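Local coordinates for ATP-dependent helicase FUN30 (Saccharomyces cerevisiae S288c, PDB 5GN1), which uses ATP hydrolysis to remodel nucleosomes, promotes DNA end resection at double-strand breaks and is required for heterochromatin organization, at residues 345-348 / 349-352; 102-105 / 106-110; 74-77 / 78-81; 310-314 / 315-319; 67-70 / 71-74. One frame throughout, in Å; residues are numbered along the deposited sequence.

Contact 1. Residues 345-348 / 349-352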
loop_
_atom_site.group_PDB
_atom_site.type_symbol
_atom_site.label_atom_id
_atom_site.label_comp_id
_atom_site.label_asym_id
_atom_site.label_seq_id
_atom_site.Cartn_x
_atom_site.Cartn_y
_atom_site.Cartn_z
ATOM N N SER A 345 -0.097 -18.841 7.237
ATOM C CA SER A 345 -0.743 -19.795 6.389
ATOM C C SER A 345 -2.160 -20.185 6.750
ATOM O O SER A 345 -2.966 -20.320 5.877
ATOM C CB SER A 345 0.148 -21.024 6.218
ATOM O OG SER A 345 0.189 -21.781 7.374
ATOM N N LYS A 346 -2.439 -20.364 8.022
ATOM C CA LYS A 346 -3.760 -20.700 8.426
ATOM C C LYS A 346 -4.741 -19.573 8.141
ATOM O O LYS A 346 -5.813 -19.812 7.668
ATOM C CB LYS A 346 -3.782 -21.200 9.861
ATOM C CG LYS A 346 -3.403 -22.674 9.920
ATOM C CD LYS A 346 -2.935 -23.167 11.273
ATOM C CE LYS A 346 -1.921 -24.317 11.127
ATOM N NZ LYS A 346 -0.507 -23.890 10.889
ATOM N N VAL A 347 -4.341 -18.350 8.420
ATOM C CA VAL A 347 -5.177 -17.206 8.163
ATOM C C VAL A 347 -5.419 -17.008 6.679
ATOM O O VAL A 347 -6.505 -16.735 6.268
ATOM C CB VAL A 347 -4.589 -15.932 8.780
ATOM C CG1 VAL A 347 -5.395 -14.734 8.402
ATOM C CG2 VAL A 347 -4.537 -16.046 10.271
ATOM N N SER A 348 -4.366 -17.167 5.900
ATOM C CA SER A 348 -4.490 -17.008 4.476
ATOM C C SER A 348 -5.435 -18.085 3.924
ATOM O O SER A 348 -6.265 -17.802 3.059
ATOM C CB SER A 348 -3.137 -17.119 3.805
ATOM O OG SER A 348 -2.388 -15.995 4.083
ATOM N N ASP A 349 -5.306 -19.313 4.420
ATOM C CA ASP A 349 -6.195 -20.395 4.000
ATOM C C ASP A 349 -7.647 -20.057 4.328
ATOM O O ASP A 349 -8.539 -20.235 3.493
ATOM C CB ASP A 349 -5.791 -21.721 4.665
ATOM C CG ASP A 349 -4.520 -22.353 4.051
ATOM O OD1 ASP A 349 -4.082 -21.943 2.955
ATOM O OD2 ASP A 349 -3.978 -23.301 4.664
ATOM N N MET A 350 -7.897 -19.552 5.539
ATOM C CA MET A 350 -9.260 -19.202 5.938
ATOM C C MET A 350 -9.835 -18.069 5.084
ATOM O O MET A 350 -11.007 -18.111 4.681
ATOM C CB MET A 350 -9.283 -18.817 7.409
ATOM C CG MET A 350 -10.577 -18.148 7.825
ATOM S SD MET A 350 -10.315 -16.986 9.165
ATOM C CE MET A 350 -9.452 -15.660 8.330
ATOM N N LEU A 351 -9.036 -17.035 4.810
ATOM C CA LEU A 351 -9.520 -15.949 3.963
ATOM C C LEU A 351 -9.804 -16.434 2.551
ATOM O O LEU A 351 -10.811 -16.043 1.944
ATOM C CB LEU A 351 -8.513 -14.793 3.962
ATOM C CG LEU A 351 -8.616 -13.945 5.233
ATOM C CD1 LEU A 351 -7.417 -13.013 5.417
ATOM C CD2 LEU A 351 -9.927 -13.141 5.202
ATOM N N GLU A 352 -8.939 -17.301 2.010
ATOM C CA GLU A 352 -9.189 -17.826 0.671
ATOM C C GLU A 352 -10.471 -18.660 0.635
ATOM O O GLU A 352 -11.230 -18.603 -0.342
ATOM C CB GLU A 352 -7.994 -18.650 0.184
ATOM C CG GLU A 352 -8.113 -18.989 -1.290
ATOM C CD GLU A 352 -7.091 -19.995 -1.773
ATOM O OE1 GLU A 352 -6.563 -20.774 -0.957
ATOM O OE2 GLU A 352 -6.828 -19.997 -2.986
#
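Asp349 reaches back one turn to Ser345 with its backbone N-H, Asp349 N lying 2.9 Å from Ser345 O. Its side chain bends back to the same carbonyl: with CG anti to its own carbonyl carbon (chi1 -75°), Asp349 CG comes within 3.1 Å of Ser345 O. The carboxylate oxygens lie almost equally far from that oxygen but cannot bond to it, all three being acceptors, and OD1 is instead hydrogen-bonded to Ser100 OG on helix 100-110. Met350 repeats the backbone step, with Met350 N 3.0 Å from Lys346 O. Its chain leaves alongside Val347 and bends at the last torsion (chi3 72°), which hooks the methyl back so that Met350 CE sits 3.8 Å from Val347 O and 4.2 Å from Val347 CG1. These bonds build the start of helix 345-359, the C-terminal helix of the ATPase-C fragment, which lies against helices 100-110 and 315-322. Leu351 belongs to that packing face. Its N-H makes a nearly straight bond (166°) to Val347, with Leu351 N 2.9 Å from Val347 O, and its side chain runs beside that of Val347, pointing the same way, until Leu351 CD1 meets Val347 CG1 at 4.0 Å; past it, the leucine touches Lys318, Ile319 and Leu322 of helix 315-322. Glu352 closes the turn, Glu352 N lying 2.9 Å from Ser348 O. The extended chain carries OE2 across to a hydrogen bond with His76 ND1 on helix 60-82.

Contact 2. Residues 102-105 / 106-110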
loop_
_atom_site.group_PDB
_atom_site.type_symbol
_atom_site.label_atom_id
_atom_site.label_comp_id
_atom_site.label_asym_id
_atom_site.label_seq_id
_atom_site.Cartn_x
_atom_site.Cartn_y
_atom_site.Cartn_z
ATOM N N ASN A 102 0.092 -15.598 -1.201
ATOM C CA ASN A 102 0.342 -14.516 -2.147
ATOM C C ASN A 102 -0.894 -14.134 -2.956
ATOM O O ASN A 102 -0.913 -13.045 -3.539
ATOM C CB ASN A 102 1.516 -14.840 -3.089
ATOM C CG ASN A 102 1.332 -16.130 -3.871
ATOM O OD1 ASN A 102 0.361 -16.300 -4.610
ATOM N ND2 ASN A 102 2.323 -17.022 -3.766
ATOM N N LEU A 103 -1.936 -14.972 -2.978
ATOM C CA LEU A 103 -3.182 -14.567 -3.629
ATOM C C LEU A 103 -3.959 -13.585 -2.761
ATOM O O LEU A 103 -4.476 -12.582 -3.262
ATOM C CB LEU A 103 -4.052 -15.791 -3.952
ATOM C CG LEU A 103 -3.608 -16.693 -5.099
ATOM C CD1 LEU A 103 -4.420 -17.981 -5.079
ATOM C CD2 LEU A 103 -3.749 -15.976 -6.422
ATOM N N ILE A 104 -4.072 -13.879 -1.464
ATOM C CA ILE A 104 -4.620 -12.918 -0.504
ATOM C C ILE A 104 -3.836 -11.609 -0.544
ATOM O O ILE A 104 -4.408 -10.517 -0.436
ATOM C CB ILE A 104 -4.621 -13.530 0.913
ATOM C CG1 ILE A 104 -5.617 -14.704 1.019
ATOM C CG2 ILE A 104 -4.892 -12.469 1.982
ATOM C CD1 ILE A 104 -6.963 -14.431 0.468
ATOM N N MET A 105 -2.513 -11.697 -0.694
ATOM C CA MET A 105 -1.707 -10.486 -0.768
ATOM C C MET A 105 -2.057 -9.669 -2.000
ATOM O O MET A 105 -2.183 -8.440 -1.928
ATOM C CB MET A 105 -0.219 -10.842 -0.772
ATOM C CG MET A 105 0.652 -9.630 -1.000
ATOM S SD MET A 105 0.558 -8.545 0.441
ATOM C CE MET A 105 1.930 -9.233 1.375
ATOM N N ALA A 106 -2.219 -10.336 -3.142
ATOM C CA ALA A 106 -2.579 -9.644 -4.372
ATOM C C ALA A 106 -3.956 -8.990 -4.262
ATOM O O ALA A 106 -4.155 -7.876 -4.760
ATOM C CB ALA A 106 -2.536 -10.621 -5.547
ATOM N N LEU A 107 -4.924 -9.666 -3.629
ATOM C CA LEU A 107 -6.239 -9.049 -3.447
ATOM C C LEU A 107 -6.142 -7.811 -2.563
ATOM O O LEU A 107 -6.812 -6.803 -2.820
ATOM C CB LEU A 107 -7.236 -10.044 -2.847
ATOM C CG LEU A 107 -7.608 -11.288 -3.671
ATOM C CD1 LEU A 107 -8.448 -12.235 -2.841
ATOM C CD2 LEU A 107 -8.323 -10.919 -4.957
ATOM N N ARG A 108 -5.331 -7.879 -1.505
ATOM C CA ARG A 108 -5.145 -6.715 -0.641
ATOM C C ARG A 108 -4.590 -5.536 -1.431
ATOM O O ARG A 108 -5.099 -4.417 -1.332
ATOM C CB ARG A 108 -4.235 -7.081 0.538
ATOM C CG ARG A 108 -4.885 -8.097 1.482
ATOM C CD ARG A 108 -3.967 -8.503 2.634
ATOM N NE ARG A 108 -3.533 -7.355 3.423
ATOM C CZ ARG A 108 -2.559 -7.402 4.327
ATOM N NH1 ARG A 108 -1.926 -8.544 4.561
ATOM N NH2 ARG A 108 -2.201 -6.306 4.988
ATOM N N LYS A 109 -3.546 -5.776 -2.233
ATOM C CA LYS A 109 -2.951 -4.705 -3.028
ATOM C C LYS A 109 -3.928 -4.143 -4.053
ATOM O O LYS A 109 -3.952 -2.932 -4.301
ATOM C CB LYS A 109 -1.686 -5.222 -3.719
ATOM C CG LYS A 109 -0.558 -5.480 -2.747
ATOM C CD LYS A 109 0.612 -6.181 -3.437
ATOM C CE LYS A 109 1.842 -6.171 -2.541
ATOM N NZ LYS A 109 2.952 -6.913 -3.201
ATOM N N ALA A 110 -4.728 -5.004 -4.685
ATOM C CA ALA A 110 -5.686 -4.509 -5.669
ATOM C C ALA A 110 -6.757 -3.631 -5.018
ATOM O O ALA A 110 -7.248 -2.690 -5.646
ATOM C CB ALA A 110 -6.323 -5.690 -6.423
#
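Asn102 and Ala106 face each other one turn apart near the start of helix 100-110, a short helix that packs against helices 60-82, 315-322 and 345-359 in the ATPase fragment of this SNF2-family remodeller. Ala106 N is 3.0 Å from Asn102 O, and the methyl crowds in as well, with Ala106 CB 3.5 Å from Asn102 O. The Asn102 amide is occupied by the preceding loop: ND2 is bonded to Ser97 O and OD1 to Ser99 N, a grip at both ends that fixes which way the group is flipped. Leu103 takes the N-H of Leu107 on its carbonyl oxygen, and Leu107 CG leans over that same oxygen, 3.4 Å from Leu103 O. The Leu103 side chain itself goes to Ile72 and His76 of helix 60-82. Ile104 meets two partners one turn on. Its ethyl arm ends with Ile104 CD1 4.2 Å from Leu107 CD1, and both residues touch Ile355 of helix 345-359. Its other branch, CG2, lies against the aliphatic part of Arg108, with Ile104 CG2 4.1 Å from Arg108 CD. The arginine is held close to the backbone as well, with Arg108 CG only 3.1 Å from Ile104 O, while its guanidinium has a long, weak ion pair with Asp341. Met105 accepts the N-H of Lys109. Bent at chi2 (69°) and again at chi3, its chain lies against the extended lysine: Lys109 CE lies 4.0 Å from both Met105 CG and Met105 SD.

Contact 3. Residues 74-77 / 78-81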
loop_
_atom_site.group_PDB
_atom_site.type_symbol
_atom_site.label_atom_id
_atom_site.label_comp_id
_atom_site.label_asym_id
_atom_site.label_seq_id
_atom_site.Cartn_x
_atom_site.Cartn_y
_atom_site.Cartn_z
ATOM N N LEU A 74 -10.092 -18.837 -7.935
ATOM C CA LEU A 74 -11.008 -19.908 -8.309
ATOM C C LEU A 74 -10.253 -21.086 -8.904
ATOM O O LEU A 74 -10.474 -22.234 -8.514
ATOM C CB LEU A 74 -12.044 -19.386 -9.303
ATOM C CG LEU A 74 -12.957 -18.263 -8.803
ATOM C CD1 LEU A 74 -13.909 -17.793 -9.922
ATOM C CD2 LEU A 74 -13.718 -18.709 -7.560
ATOM N N GLU A 75 -9.373 -20.817 -9.874
ATOM C CA GLU A 75 -8.594 -21.887 -10.492
ATOM C C GLU A 75 -7.705 -22.580 -9.472
ATOM O O GLU A 75 -7.527 -23.803 -9.523
ATOM C CB GLU A 75 -7.761 -21.328 -11.644
ATOM C CG GLU A 75 -8.610 -20.792 -12.772
ATOM C CD GLU A 75 -7.836 -19.908 -13.713
ATOM O OE1 GLU A 75 -6.646 -19.628 -13.443
ATOM O OE2 GLU A 75 -8.426 -19.488 -14.729
ATOM N N HIS A 76 -7.145 -21.809 -8.526
ATOM C CA HIS A 76 -6.307 -22.386 -7.477
ATOM C C HIS A 76 -7.137 -23.221 -6.513
ATOM O O HIS A 76 -6.750 -24.337 -6.151
ATOM C CB HIS A 76 -5.548 -21.265 -6.742
ATOM C CG HIS A 76 -4.770 -21.720 -5.542
ATOM N ND1 HIS A 76 -5.148 -21.414 -4.253
ATOM C CD2 HIS A 76 -3.616 -22.426 -5.434
ATOM C CE1 HIS A 76 -4.278 -21.928 -3.400
ATOM N NE2 HIS A 76 -3.335 -22.544 -4.090
ATOM N N LYS A 77 -8.271 -22.706 -6.112
ATOM C CA LYS A 77 -9.096 -23.409 -5.158
ATOM C C LYS A 77 -9.727 -24.695 -5.690
ATOM O O LYS A 77 -9.970 -25.608 -4.960
ATOM C CB LYS A 77 -10.102 -22.465 -4.564
ATOM C CG LYS A 77 -10.826 -23.006 -3.375
ATOM C CD LYS A 77 -9.960 -23.070 -2.158
ATOM C CE LYS A 77 -10.721 -23.765 -1.068
ATOM N NZ LYS A 77 -9.924 -24.036 0.120
ATOM N N ARG A 78 -9.956 -24.753 -6.969
ATOM C CA ARG A 78 -10.507 -25.971 -7.552
ATOM C C ARG A 78 -9.434 -27.042 -7.706
ATOM O O ARG A 78 -9.707 -28.228 -7.490
ATOM C CB ARG A 78 -11.167 -25.657 -8.895
ATOM C CG ARG A 78 -12.483 -24.881 -8.749
ATOM C CD ARG A 78 -13.303 -24.933 -10.023
ATOM N NE ARG A 78 -12.591 -24.339 -11.150
ATOM C CZ ARG A 78 -12.804 -23.109 -11.608
ATOM N NH1 ARG A 78 -13.733 -22.337 -11.050
ATOM N NH2 ARG A 78 -12.096 -22.661 -12.637
ATOM N N MET A 79 -8.218 -26.640 -8.096
ATOM C CA MET A 79 -7.060 -27.525 -7.990
ATOM C C MET A 79 -6.918 -28.072 -6.578
ATOM O O MET A 79 -6.891 -29.288 -6.371
ATOM C CB MET A 79 -5.789 -26.783 -8.406
ATOM C CG MET A 79 -4.491 -27.494 -8.041
ATOM S SD MET A 79 -3.120 -26.647 -8.820
ATOM C CE MET A 79 -2.865 -25.272 -7.672
ATOM N N ILE A 80 -6.876 -27.182 -5.584
ATOM C CA ILE A 80 -6.664 -27.570 -4.190
ATOM C C ILE A 80 -7.665 -28.603 -3.714
ATOM O O ILE A 80 -7.379 -29.384 -2.792
ATOM C CB ILE A 80 -6.678 -26.295 -3.314
ATOM C CG1 ILE A 80 -5.312 -25.633 -3.380
ATOM C CG2 ILE A 80 -7.027 -26.589 -1.871
ATOM C CD1 ILE A 80 -4.219 -26.510 -2.832
ATOM N N LYS A 81 -8.848 -28.631 -4.305
ATOM C CA LYS A 81 -9.827 -29.612 -3.856
ATOM C C LYS A 81 -10.354 -30.653 -4.769
ATOM O O LYS A 81 -10.995 -31.555 -4.333
ATOM C CB LYS A 81 -10.977 -28.815 -3.118
ATOM C CG LYS A 81 -10.527 -27.988 -1.916
ATOM C CD LYS A 81 -9.884 -28.903 -0.904
ATOM C CE LYS A 81 -10.930 -29.803 -0.258
ATOM N NZ LYS A 81 -10.479 -30.654 0.879
#
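His76 offers one face of its imidazole to Ile80, one turn further on. The two side chains run side by side in the same direction, and Ile80 CG1 stands 4.0 Å from the centroid of the His76 ring, 21° off its normal: a CH-pi contact over the face, displaced toward the rim. Met79 approaches the same ring obliquely with its methyl, Met79 CE lying 3.7 Å from His76 CD2. The bond from ND1 to Glu352 and the Ile80 contact probably help set the ring's rotation. Arg78 turns the other way, folding back along the helix by a bend at chi3 (-61°). Its guanidinium lies flat above the preceding turn, with Leu74 O 3.9 Å from the plane and over its centre. One end rests on Leu74, Arg78 NH1 being 3.8 Å from Leu74 CB; the other rests on Glu75, with Arg78 NH2 4.0 Å from Glu75 CG. The Glu75 carboxylate is turned 66° against the guanidinium and Glu75 OE2 stays 5.3 Å from Arg78 NH2, so any attraction is probably weak; Arg78 NE has a long, weak ion pair with Glu84. Lys77 NZ forms a salt bridge to Asp353. Backbone bonds run beneath, ending in a weak one from Lys81 N to Lys77 O. These are i to i+3 and i to i+4 side-chain contacts on the last turns of helix 60-82, which packs against C-terminal helix 345-359 in the SNF2-family ATPase fragment.

Contact 4. Residues 310-314 / 315-319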
loop_
_atom_site.group_PDB
_atom_site.type_symbol
_atom_site.label_atom_id
_atom_site.label_comp_id
_atom_site.label_asym_id
_atom_site.label_seq_id
_atom_site.Cartn_x
_atom_site.Cartn_y
_atom_site.Cartn_z
ATOM N N ILE A 310 -11.673 1.529 3.862
ATOM C CA ILE A 310 -12.052 0.148 3.586
ATOM C C ILE A 310 -12.717 0.098 2.222
ATOM O O ILE A 310 -13.751 0.744 2.008
ATOM C CB ILE A 310 -12.992 -0.420 4.659
ATOM C CG1 ILE A 310 -12.253 -0.518 5.989
ATOM C CG2 ILE A 310 -13.531 -1.797 4.226
ATOM C CD1 ILE A 310 -12.956 -1.358 7.044
ATOM N N THR A 311 -12.126 -0.661 1.297
ATOM C CA THR A 311 -12.727 -0.852 -0.013
ATOM C C THR A 311 -13.880 -1.848 0.087
ATOM O O THR A 311 -13.710 -2.973 0.578
ATOM C CB THR A 311 -11.685 -1.318 -1.021
ATOM O OG1 THR A 311 -10.754 -0.244 -1.262
ATOM C CG2 THR A 311 -12.368 -1.694 -2.334
ATOM N N LYS A 312 -15.057 -1.414 -0.358
ATOM C CA LYS A 312 -16.247 -2.254 -0.339
ATOM C C LYS A 312 -16.153 -3.331 -1.412
ATOM O O LYS A 312 -15.547 -3.129 -2.470
ATOM C CB LYS A 312 -17.501 -1.412 -0.582
ATOM C CG LYS A 312 -18.404 -1.219 0.628
ATOM C CD LYS A 312 -19.547 -0.258 0.274
ATOM C CE LYS A 312 -20.778 -0.501 1.127
ATOM N NZ LYS A 312 -21.961 0.240 0.590
ATOM N N ASP A 313 -16.780 -4.479 -1.135
ATOM C CA ASP A 313 -16.801 -5.604 -2.078
ATOM C C ASP A 313 -15.382 -6.120 -2.312
ATOM O O ASP A 313 -14.983 -6.427 -3.436
ATOM C CB ASP A 313 -17.481 -5.200 -3.392
ATOM C CG ASP A 313 -17.792 -6.395 -4.315
ATOM O OD1 ASP A 313 -17.942 -7.545 -3.826
ATOM O OD2 ASP A 313 -17.888 -6.161 -5.546
ATOM N N SER A 314 -14.598 -6.181 -1.236
ATOM C CA SER A 314 -13.199 -6.557 -1.328
ATOM C C SER A 314 -12.811 -7.330 -0.081
ATOM O O SER A 314 -13.512 -7.317 0.935
ATOM C CB SER A 314 -12.289 -5.333 -1.482
ATOM O OG SER A 314 -11.888 -4.860 -0.207
ATOM N N ILE A 315 -11.646 -7.974 -0.166
ATOM C CA ILE A 315 -11.078 -8.720 0.947
ATOM C C ILE A 315 -10.911 -7.866 2.200
ATOM O O ILE A 315 -10.848 -8.401 3.311
ATOM C CB ILE A 315 -9.735 -9.316 0.496
ATOM C CG1 ILE A 315 -9.174 -10.260 1.558
ATOM C CG2 ILE A 315 -8.764 -8.198 0.154
ATOM C CD1 ILE A 315 -8.020 -11.088 1.061
ATOM N N GLU A 316 -10.832 -6.539 2.049
ATOM C CA GLU A 316 -10.673 -5.675 3.219
ATOM C C GLU A 316 -11.879 -5.767 4.145
ATOM O O GLU A 316 -11.739 -5.637 5.363
ATOM C CB GLU A 316 -10.443 -4.227 2.782
ATOM C CG GLU A 316 -9.077 -4.011 2.102
ATOM C CD GLU A 316 -8.719 -2.532 1.928
ATOM O OE1 GLU A 316 -9.640 -1.697 1.814
ATOM O OE2 GLU A 316 -7.510 -2.211 1.930
ATOM N N GLU A 317 -13.070 -5.993 3.583
ATOM C CA GLU A 317 -14.240 -6.243 4.418
ATOM C C GLU A 317 -14.065 -7.516 5.243
ATOM O O GLU A 317 -14.365 -7.529 6.441
ATOM C CB GLU A 317 -15.498 -6.309 3.548
ATOM C CG GLU A 317 -15.854 -4.968 2.914
ATOM C CD GLU A 317 -17.196 -4.972 2.183
ATOM O OE1 GLU A 317 -17.284 -5.520 1.063
ATOM O OE2 GLU A 317 -18.171 -4.440 2.749
ATOM N N LYS A 318 -13.552 -8.591 4.624
ATOM C CA LYS A 318 -13.310 -9.830 5.362
ATOM C C LYS A 318 -12.257 -9.636 6.440
ATOM O O LYS A 318 -12.367 -10.193 7.541
ATOM C CB LYS A 318 -12.872 -10.937 4.399
ATOM C CG LYS A 318 -13.884 -11.239 3.323
ATOM C CD LYS A 318 -15.211 -11.568 3.949
ATOM C CE LYS A 318 -16.367 -11.122 3.073
ATOM N NZ LYS A 318 -17.659 -11.405 3.754
ATOM N N ILE A 319 -11.212 -8.865 6.137
ATOM C CA ILE A 319 -10.172 -8.624 7.132
ATOM C C ILE A 319 -10.718 -7.800 8.297
ATOM O O ILE A 319 -10.388 -8.054 9.461
ATOM C CB ILE A 319 -8.953 -7.966 6.457
ATOM C CG1 ILE A 319 -8.248 -9.010 5.584
ATOM C CG2 ILE A 319 -7.993 -7.352 7.498
ATOM C CD1 ILE A 319 -7.111 -8.463 4.757
#
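Glu316 and Glu317 each send a carboxylate back to a backbone N-H before the helix. Glu316 OE1 receives the N-H of Thr311 at 2.7 Å from Thr311 N, almost straight (173°) and met nearly along the carboxylate's C-O axis. Glu317 OE1 takes the N-H of Asp313; at 2.5 Å from Asp313 N this bond is very short, and its exact length deserves caution. Asp313 itself has a left-handed backbone conformation (phi 63°), which turns the chain into the helix. Ser314 is the N-cap. Its OG accepts from Glu316 N at 3.0 Å and at the same time donates to Thr311 O, 2.7 Å from Ser314 OG, tying the first turn to the strand. Behind it Glu317 N lies 3.0 Å from Ser314 O. Around these bonds, Ile310 CG2 lies 4.1 Å from Glu317 CG and 4.2 Å from Glu316 CB, sliding past Glu316 in the opposite direction, and Ile310 also packs on Ile53 and Tyr55 of strand 49-56. Ile315 packs on Ile104, Leu107 and Ile355, so the first turn is anchored to helices 100-110 and 345-359. This is the junction where strand 304-311 of the parallel RecA-like sheet passes through a tight loop into helix 315-322. Glu316 OE2 also forms a salt bridge to Lys186. With a lysine, a backbone N-H and a helix N-terminus close by, Glu316 is probably stabilised as a carboxylate, and its two oxygens join the strand's end to helix 185-200.

Contact 5. Residues 67-70 / 71-74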
loop_
_atom_site.group_PDB
_atom_site.type_symbol
_atom_site.label_atom_id
_atom_site.label_comp_id
_atom_site.label_asym_id
_atom_site.label_seq_id
_atom_site.Cartn_x
_atom_site.Cartn_y
_atom_site.Cartn_z
ATOM N N ASP A 67 -10.688 -8.737 -10.346
ATOM C CA ASP A 67 -11.388 -9.859 -10.965
ATOM C C ASP A 67 -10.405 -10.889 -11.520
ATOM O O ASP A 67 -10.646 -12.096 -11.414
ATOM C CB ASP A 67 -12.311 -9.358 -12.079
ATOM C CG ASP A 67 -13.569 -8.652 -11.557
ATOM O OD1 ASP A 67 -13.912 -8.794 -10.363
ATOM O OD2 ASP A 67 -14.225 -7.954 -12.369
ATOM N N LYS A 68 -9.297 -10.432 -12.116
ATOM C CA LYS A 68 -8.244 -11.347 -12.566
ATOM C C LYS A 68 -7.712 -12.187 -11.411
ATOM O O LYS A 68 -7.535 -13.404 -11.541
ATOM C CB LYS A 68 -7.091 -10.575 -13.209
ATOM C CG LYS A 68 -7.243 -10.256 -14.680
ATOM C CD LYS A 68 -6.005 -9.525 -15.212
ATOM C CE LYS A 68 -5.689 -8.266 -14.400
ATOM N NZ LYS A 68 -4.757 -7.305 -15.086
ATOM N N GLU A 69 -7.420 -11.543 -10.275
ATOM C CA GLU A 69 -6.927 -12.280 -9.115
ATOM C C GLU A 69 -7.970 -13.255 -8.590
ATOM O O GLU A 69 -7.630 -14.361 -8.142
ATOM C CB GLU A 69 -6.516 -11.314 -8.001
ATOM C CG GLU A 69 -5.270 -10.519 -8.310
ATOM C CD GLU A 69 -4.049 -11.405 -8.536
ATOM O OE1 GLU A 69 -3.934 -12.463 -7.871
ATOM O OE2 GLU A 69 -3.224 -11.043 -9.396
ATOM N N ILE A 70 -9.242 -12.846 -8.598
ATOM C CA ILE A 70 -10.294 -13.730 -8.114
ATOM C C ILE A 70 -10.427 -14.937 -9.035
ATOM O O ILE A 70 -10.723 -16.044 -8.572
ATOM C CB ILE A 70 -11.628 -12.968 -7.973
ATOM C CG1 ILE A 70 -11.588 -12.028 -6.769
ATOM C CG2 ILE A 70 -12.810 -13.937 -7.841
ATOM C CD1 ILE A 70 -11.710 -12.736 -5.416
ATOM N N GLN A 71 -10.165 -14.772 -10.305
ATOM C CA GLN A 71 -10.202 -15.878 -11.243
ATOM C C GLN A 71 -9.084 -16.869 -10.900
ATOM O O GLN A 71 -9.317 -18.047 -10.897
ATOM C CB GLN A 71 -10.090 -15.401 -12.679
ATOM C CG GLN A 71 -10.266 -16.495 -13.727
ATOM C CD GLN A 71 -10.320 -15.992 -15.166
ATOM O OE1 GLN A 71 -10.318 -14.782 -15.416
ATOM N NE2 GLN A 71 -10.372 -16.923 -16.119
ATOM N N ILE A 72 -7.886 -16.379 -10.591
ATOM C CA ILE A 72 -6.800 -17.267 -10.181
ATOM C C ILE A 72 -7.172 -17.977 -8.889
ATOM O O ILE A 72 -6.964 -19.191 -8.747
ATOM C CB ILE A 72 -5.475 -16.485 -10.056
ATOM C CG1 ILE A 72 -5.142 -15.806 -11.381
ATOM C CG2 ILE A 72 -4.356 -17.417 -9.680
ATOM C CD1 ILE A 72 -3.919 -14.878 -11.321
ATOM N N VAL A 73 -7.782 -17.244 -7.945
ATOM C CA VAL A 73 -8.246 -17.844 -6.695
ATOM C C VAL A 73 -9.182 -19.014 -6.975
ATOM O O VAL A 73 -9.115 -20.062 -6.317
ATOM C CB VAL A 73 -8.937 -16.787 -5.812
ATOM C CG1 VAL A 73 -9.580 -17.461 -4.622
ATOM C CG2 VAL A 73 -7.930 -15.736 -5.346
ATOM N N LEU A 74 -10.092 -18.837 -7.935
ATOM C CA LEU A 74 -11.008 -19.908 -8.309
ATOM C C LEU A 74 -10.253 -21.086 -8.904
ATOM O O LEU A 74 -10.474 -22.234 -8.514
ATOM C CB LEU A 74 -12.044 -19.386 -9.303
ATOM C CG LEU A 74 -12.957 -18.263 -8.803
ATOM C CD1 LEU A 74 -13.909 -17.793 -9.922
ATOM C CD2 LEU A 74 -13.718 -18.709 -7.560
#
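Gln71 and Asp67 sit one turn apart on helix 60-82, a long helix that packs against helices 100-110 and 345-359. Backbone hydrogen bonds come first: Gln71, Ile72, Val73 and Leu74 donate in turn to Asp67, Lys68, Glu69 and Ile70, from Gln71 N at 2.9 Å from Asp67 O to Leu74 N at 2.9 Å from Ile70 O. The second kind of contact is side-chain carbon against those same carbonyl oxygens. Gln71 CB stands 3.4 Å from Lys68 O, and the ethyl arm of Ile72 leans over that oxygen too, with Ile72 CG1 also 3.4 Å away from Lys68 O. Side chain against side chain is sparser. Ile70 CG2 is 4.4 Å from Leu74 CG, a loose pair on the face that Leu359 of helix 345-359 touches. Glu69, curled by its chi2 (-61°), brings Glu69 OE1 4.2 Å from Ile72 CD1, and both residues rest on Leu103 of helix 100-110, Glu69 reaching Ala106 and Leu107 as well. Gln71, Asp67 and Lys68 occupy the exposed side, whereas Val73 is the buried member. Its branch beside the backbone N, the one anti to its carbonyl carbon, is set over the previous turn: of the side-chain carbons, Val73 CG2 comes closest to a carbonyl of the preceding turn, 3.1 Å from Glu69 O.

Contacts 3 and 5 are successive turns of helix 60-82 and share Leu74; contact 5 is the surface one, while the other four are partly buried. Contact 2 is nearest the centre of the chain and touches all the others: Leu103 reaches contacts 1, 3 and 5, and Ile104 packs on Leu351 and Ile315. Contact 1 joins the bundle through Glu352, whose carboxylate meets His76 of contact 3. Contacts 1, 2, 3 and 5 are helix turns ruled by backbone bonds, with only contact 3 adding a CH-pi pair, whereas contact 4, at the end of a strand one in from the sheet's edge, is dominated by a serine N-cap and two glutamate carboxylates bonded to backbone N-H groups of the loop and strand end.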